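Glutathione S-transferase (Sulfitobacter, PDB 4GF0) binds glutathione and, judging by its family, probably catalyses its conjugation through the thiol sulfur to electrophilic substrates. Local coordinates at residues M99-S104 and A138-F143; V108-K113 and C170-G175. All coordinates share one frame; numbering follows the deposited sequence.

Contact 1 of 2, residues M99-S104 and A138-F143; sequences MYYLAS and AACADF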
loop_
_atom_site.group_PDB
_atom_site.type_symbol
_atom_site.label_atom_id
_atom_site.label_comp_id
_atom_site.label_asym_id
_atom_site.label_seq_id
_atom_site.Cartn_x
_atom_site.Cartn_y
_atom_site.Cartn_z
ATOM N N MET A 99 6.296 2.169 -4.450
ATOM C CA MET A 99 5.840 1.881 -3.088
ATOM C C MET A 99 4.543 1.073 -3.072
ATOM O O MET A 99 4.426 0.098 -2.340
ATOM C CB MET A 99 5.711 3.168 -2.267
ATOM C CG MET A 99 7.042 3.902 -2.113
ATOM S SD MET A 99 6.835 5.644 -1.657
ATOM C CE MET A 99 6.153 5.480 -0.017
ATOM N N TYR A 100 3.571 1.464 -3.882
ATOM C CA TYR A 100 2.323 0.709 -3.926
ATOM C C TYR A 100 2.515 -0.671 -4.528
ATOM O O TYR A 100 1.833 -1.609 -4.123
ATOM C CB TYR A 100 1.222 1.473 -4.660
ATOM C CG TYR A 100 0.506 2.469 -3.771
ATOM C CD1 TYR A 100 -0.585 2.085 -3.007
ATOM C CD2 TYR A 100 0.924 3.790 -3.700
ATOM C CE1 TYR A 100 -1.248 2.989 -2.190
ATOM C CE2 TYR A 100 0.273 4.706 -2.879
ATOM C CZ TYR A 100 -0.815 4.296 -2.136
ATOM O OH TYR A 100 -1.472 5.195 -1.342
ATOM N N TYR A 101 3.426 -0.799 -5.493
ATOM C CA TYR A 101 3.745 -2.121 -6.041
ATOM C C TYR A 101 4.275 -3.035 -4.938
ATOM O O TYR A 101 3.897 -4.205 -4.832
ATOM C CB TYR A 101 4.778 -2.034 -7.172
ATOM C CG TYR A 101 5.167 -3.396 -7.690
ATOM C CD1 TYR A 101 4.353 -4.073 -8.582
ATOM C CD2 TYR A 101 6.335 -4.014 -7.267
ATOM C CE1 TYR A 101 4.690 -5.320 -9.051
ATOM C CE2 TYR A 101 6.687 -5.274 -7.741
ATOM C CZ TYR A 101 5.858 -5.914 -8.633
ATOM O OH TYR A 101 6.185 -7.162 -9.105
ATOM N N LEU A 102 5.176 -2.503 -4.124
ATOM C CA LEU A 102 5.719 -3.277 -3.018
ATOM C C LEU A 102 4.611 -3.643 -2.026
ATOM O O LEU A 102 4.521 -4.792 -1.589
ATOM C CB LEU A 102 6.858 -2.505 -2.325
ATOM C CG LEU A 102 8.084 -2.308 -3.235
ATOM C CD1 LEU A 102 9.115 -1.418 -2.527
ATOM C CD2 LEU A 102 8.729 -3.631 -3.650
ATOM N N ALA A 103 3.750 -2.680 -1.704
ATOM C CA ALA A 103 2.667 -2.902 -0.739
ATOM C C ALA A 103 1.616 -3.907 -1.205
ATOM O O ALA A 103 1.097 -4.684 -0.399
ATOM C CB ALA A 103 1.983 -1.571 -0.387
ATOM N N SER A 104 1.301 -3.891 -2.498
ATOM C CA SER A 104 0.165 -4.655 -3.032
ATOM C C SER A 104 0.565 -5.966 -3.692
ATOM O O SER A 104 -0.269 -6.878 -3.845
ATOM C CB SER A 104 -0.596 -3.801 -4.053
ATOM O OG SER A 104 0.218 -3.516 -5.187
ATOM N N ALA A 138 10.591 -14.187 -7.560
ATOM C CA ALA A 138 11.494 -14.020 -8.691
ATOM C C ALA A 138 10.812 -13.170 -9.758
ATOM O O ALA A 138 11.444 -12.308 -10.384
ATOM C CB ALA A 138 11.892 -15.366 -9.270
ATOM N N ALA A 139 9.517 -13.401 -9.957
ATOM C CA ALA A 139 8.762 -12.640 -10.946
ATOM C C ALA A 139 8.678 -11.183 -10.511
ATOM O O ALA A 139 8.769 -10.268 -11.339
ATOM C CB ALA A 139 7.358 -13.238 -11.157
ATOM N N CYS A 140 8.525 -10.959 -9.209
ATOM C CA CYS A 140 8.521 -9.599 -8.687
ATOM C C CYS A 140 9.887 -8.955 -8.884
ATOM O O CYS A 140 9.979 -7.791 -9.290
ATOM C CB CYS A 140 8.128 -9.583 -7.209
ATOM S SG CYS A 140 6.355 -9.872 -6.953
ATOM N N ALA A 141 10.943 -9.710 -8.603
ATOM C CA ALA A 141 12.296 -9.184 -8.774
ATOM C C ALA A 141 12.564 -8.836 -10.241
ATOM O O ALA A 141 13.217 -7.824 -10.539
ATOM C CB ALA A 141 13.327 -10.156 -8.250
ATOM N N ASP A 142 12.037 -9.656 -11.148
ATOM C CA ASP A 142 12.130 -9.395 -12.588
ATOM C C ASP A 142 11.550 -8.027 -12.932
ATOM O O ASP A 142 12.156 -7.237 -13.666
ATOM C CB ASP A 142 11.365 -10.457 -13.383
ATOM C CG ASP A 142 12.085 -11.780 -13.457
ATOM O OD1 ASP A 142 13.261 -11.859 -13.047
ATOM O OD2 ASP A 142 11.466 -12.747 -13.954
ATOM N N PHE A 143 10.363 -7.758 -12.404
ATOM C CA PHE A 143 9.703 -6.476 -12.614
ATOM C C PHE A 143 10.436 -5.303 -11.973
ATOM O O PHE A 143 10.505 -4.216 -12.556
ATOM C CB PHE A 143 8.268 -6.524 -12.099
ATOM C CG PHE A 143 7.486 -5.283 -12.401
ATOM C CD1 PHE A 143 6.919 -5.102 -13.651
ATOM C CD2 PHE A 143 7.326 -4.299 -11.447
ATOM C CE1 PHE A 143 6.196 -3.957 -13.945
ATOM C CE2 PHE A 143 6.612 -3.148 -11.734
ATOM C CZ PHE A 143 6.042 -2.981 -12.984
#

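Contact 2 of 2, residues V108-K113 and C170-G175; sequences VAHAHK and CNWLDG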
loop_
_atom_site.group_PDB
_atom_site.type_symbol
_atom_site.label_atom_id
_atom_site.label_comp_id
_atom_site.label_asym_id
_atom_site.label_seq_id
_atom_site.Cartn_x
_atom_site.Cartn_y
_atom_site.Cartn_z
ATOM N N VAL A 108 3.088 -8.796 -0.636
ATOM C CA VAL A 108 1.988 -9.754 -0.614
ATOM C C VAL A 108 2.440 -11.151 -1.055
ATOM O O VAL A 108 2.046 -12.148 -0.440
ATOM C CB VAL A 108 0.785 -9.262 -1.454
ATOM C CG1 VAL A 108 -0.235 -10.386 -1.669
ATOM C CG2 VAL A 108 0.134 -8.053 -0.774
ATOM N N ALA A 109 3.274 -11.226 -2.095
ATOM C CA ALA A 109 3.842 -12.506 -2.519
ATOM C C ALA A 109 4.669 -13.135 -1.401
ATOM O O ALA A 109 4.568 -14.335 -1.142
ATOM C CB ALA A 109 4.683 -12.349 -3.789
ATOM N N HIS A 110 5.488 -12.325 -0.742
ATOM C CA HIS A 110 6.320 -12.809 0.360
ATOM C C HIS A 110 5.458 -13.321 1.517
ATOM O O HIS A 110 5.797 -14.312 2.158
ATOM C CB HIS A 110 7.241 -11.691 0.850
ATOM C CG HIS A 110 7.961 -12.009 2.119
ATOM N ND1 HIS A 110 9.061 -12.836 2.174
ATOM C CD2 HIS A 110 7.748 -11.588 3.398
ATOM C CE1 HIS A 110 9.492 -12.923 3.423
ATOM N NE2 HIS A 110 8.705 -12.170 4.180
ATOM N N ALA A 111 4.339 -12.643 1.761
ATOM C CA ALA A 111 3.473 -12.938 2.902
ATOM C C ALA A 111 2.835 -14.311 2.789
ATOM O O ALA A 111 2.427 -14.895 3.794
ATOM C CB ALA A 111 2.395 -11.870 3.043
ATOM N N HIS A 112 2.756 -14.830 1.570
ATOM C CA HIS A 112 2.174 -16.154 1.364
ATOM C C HIS A 112 3.082 -17.284 1.844
ATOM O O HIS A 112 2.665 -18.448 1.888
ATOM C CB HIS A 112 1.772 -16.356 -0.101
ATOM C CG HIS A 112 0.510 -15.658 -0.474
ATOM N ND1 HIS A 112 0.424 -14.283 -0.635
ATOM C CD2 HIS A 112 -0.741 -16.131 -0.683
ATOM C CE1 HIS A 112 -0.813 -13.956 -0.948
ATOM N NE2 HIS A 112 -1.542 -15.062 -0.986
ATOM N N LYS A 113 4.316 -16.955 2.208
ATOM C CA LYS A 113 5.231 -17.974 2.713
ATOM C C LYS A 113 4.844 -18.442 4.111
ATOM O O LYS A 113 4.764 -19.649 4.366
ATOM C CB LYS A 113 6.681 -17.473 2.714
ATOM C CG LYS A 113 7.685 -18.558 3.099
ATOM C CD LYS A 113 9.121 -18.153 2.785
ATOM C CE LYS A 113 9.689 -17.205 3.816
ATOM N NZ LYS A 113 11.141 -16.943 3.565
ATOM N N CYS A 170 13.754 -6.372 -0.811
ATOM C CA CYS A 170 14.755 -7.162 -1.539
ATOM C C CYS A 170 15.644 -7.953 -0.589
ATOM O O CYS A 170 16.247 -8.968 -0.958
ATOM C CB CYS A 170 15.597 -6.267 -2.451
ATOM S SG CYS A 170 14.685 -5.682 -3.875
ATOM N N ASN A 171 15.712 -7.502 0.653
ATOM C CA ASN A 171 16.470 -8.209 1.671
ATOM C C ASN A 171 15.849 -9.578 1.999
ATOM O O ASN A 171 16.503 -10.430 2.595
ATOM C CB ASN A 171 16.586 -7.343 2.929
ATOM C CG ASN A 171 17.781 -7.698 3.759
ATOM O OD1 ASN A 171 18.919 -7.633 3.291
ATOM N ND2 ASN A 171 17.538 -8.075 5.011
ATOM N N TRP A 172 14.590 -9.776 1.602
ATOM C CA TRP A 172 13.894 -11.052 1.783
ATOM C C TRP A 172 14.203 -12.052 0.671
ATOM O O TRP A 172 13.907 -13.239 0.810
ATOM C CB TRP A 172 12.375 -10.845 1.797
ATOM C CG TRP A 172 11.836 -10.125 2.981
ATOM C CD1 TRP A 172 12.349 -10.113 4.240
ATOM C CD2 TRP A 172 10.662 -9.307 3.010
ATOM N NE1 TRP A 172 11.562 -9.330 5.060
ATOM C CE2 TRP A 172 10.521 -8.828 4.329
ATOM C CE3 TRP A 172 9.716 -8.939 2.051
ATOM C CZ2 TRP A 172 9.465 -7.987 4.708
ATOM C CZ3 TRP A 172 8.668 -8.109 2.428
ATOM C CH2 TRP A 172 8.552 -7.642 3.746
ATOM N N LEU A 173 14.765 -11.582 -0.440
ATOM C CA LEU A 173 14.853 -12.427 -1.647
ATOM C C LEU A 173 15.671 -13.702 -1.466
ATOM O O LEU A 173 15.210 -14.790 -1.838
ATOM C CB LEU A 173 15.362 -11.626 -2.850
ATOM C CG LEU A 173 14.376 -10.620 -3.451
ATOM C CD1 LEU A 173 15.089 -9.688 -4.422
ATOM C CD2 LEU A 173 13.230 -11.344 -4.161
ATOM N N ASP A 174 16.875 -13.586 -0.910
ATOM C CA ASP A 174 17.727 -14.760 -0.708
ATOM C C ASP A 174 17.010 -15.794 0.157
ATOM O O ASP A 174 16.974 -16.984 -0.181
ATOM C CB ASP A 174 19.060 -14.369 -0.064
ATOM C CG ASP A 174 20.058 -13.808 -1.066
ATOM O OD1 ASP A 174 19.810 -13.905 -2.285
ATOM O OD2 ASP A 174 21.106 -13.288 -0.627
ATOM N N GLY A 175 16.417 -15.318 1.250
ATOM C CA GLY A 175 15.671 -16.160 2.168
ATOM C C GLY A 175 14.440 -16.782 1.537
ATOM O O GLY A 175 13.973 -17.838 1.978
HETATM O O HOH W 1 13.156 -14.251 3.471
#

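Contact 1 of 2, residues M99-S104 and A138-F143
The phenol ring of Y101 reaches out from helix 89-111 and meets helix 123-148 at two places, C140 with its hydroxyl end and F143 with one of its faces. F143 lies over that face off-centre, its CD2 atom 3.6 Å from Y101 CZ and displaced toward the rim of the tyrosine ring. The two rings are neither stacked nor set edge to face: their planes stand at 33°, with centroids 4.7 Å apart, and the side chains cross obliquely. Both are thrown out from their helices in the same way, CG anti to the backbone N (chi1 177° in Y101, -174° in F143), which brings the two rings together between the helices. Further out, the Y101 OH lies against the helix backbone, 3.4 Å from C140 CA, and is also close to the methylene of F143. The C140 sulfur completes the contact as a sulfur-aromatic neighbour, SG standing 5.4 Å from the centroid of the Y101 ring and obliquely to it. I148, further along helix 123-148, touches the side chains of both Y101 and F143, and M106 touches Y101 and C140 alike. Replacing Y101 with an alanine would probably open a gap between the two helices, with F143 and C140 losing the ring that they pack against. This is buried aromatic packing between two long helices of the all-helical C-terminal domain of the glutathione transferase fold.

Contact 2 of 2, residues V108-K113 and C170-G175
H110 and W172 lie face to face in an offset stack, the imidazole against the six-membered ring of the indole with planes only 5° apart and centroids 4.0 Å apart. The nearest approach is H110 CG to W172 CE3 at 3.5 Å, while H110 NE2 sits over the middle of the indole, near the bond shared by its two rings. The histidine side chain swings out anti to the backbone N (chi1 170°), toward the 170-175 loop, and meets the indole with the two side chains crossing at about a right angle. Beside the stack, K113 reaches toward the same loop with a bend at chi3 (79°), and brings NZ to 3.4 Å from G175 O. A water bridges the lysine and the loop: it donates to W172 O at 2.9 Å and accepts a weak bond from K113 NZ.

The next shell fixes these groups. D176, just past the loop segment, takes a hydrogen bond from H110 ND1 through one carboxylate oxygen and forms a salt bridge to K113 NZ through the other, holding the imidazole and the lysine together, one on each oxygen. W172 NE1 donates to G11 O, which sets the turn of the indole, and a type I turn from C170 to L173, closed by L173 N to C170 O at 3.0 Å, presents the tryptophan. The bound glutathione touches W172, so the stack lies beside the glutathione site. The contact thus ties the C-terminal end of helix 89-111 to the loop following helix 162-170, with helix 123-148 packing on H110 and K113 through M137 and V133.

In the fold
Contacts 1 and 2 sit along helix 89-111, their centres 10 Å apart, and their segments alternate along the chain. From this helix, contact 1 reaches helix 123-148 and contact 2 the loop after helix 162-170. They touch directly where A103 O packs on V108 CG2 at 3.5 Å, and again where A141 CB meets L173 CD1 at 4.2 Å. Bound glutathione lies near both: from side chain to ligand it is about 4 Å for W172, which the ligand touches, and about 6 Å for Y101. Helix 89-111 also faces the second subunit, where Y100 stacks on its counterpart beside contact 1 and V108 packs on its counterpart beside contact 2.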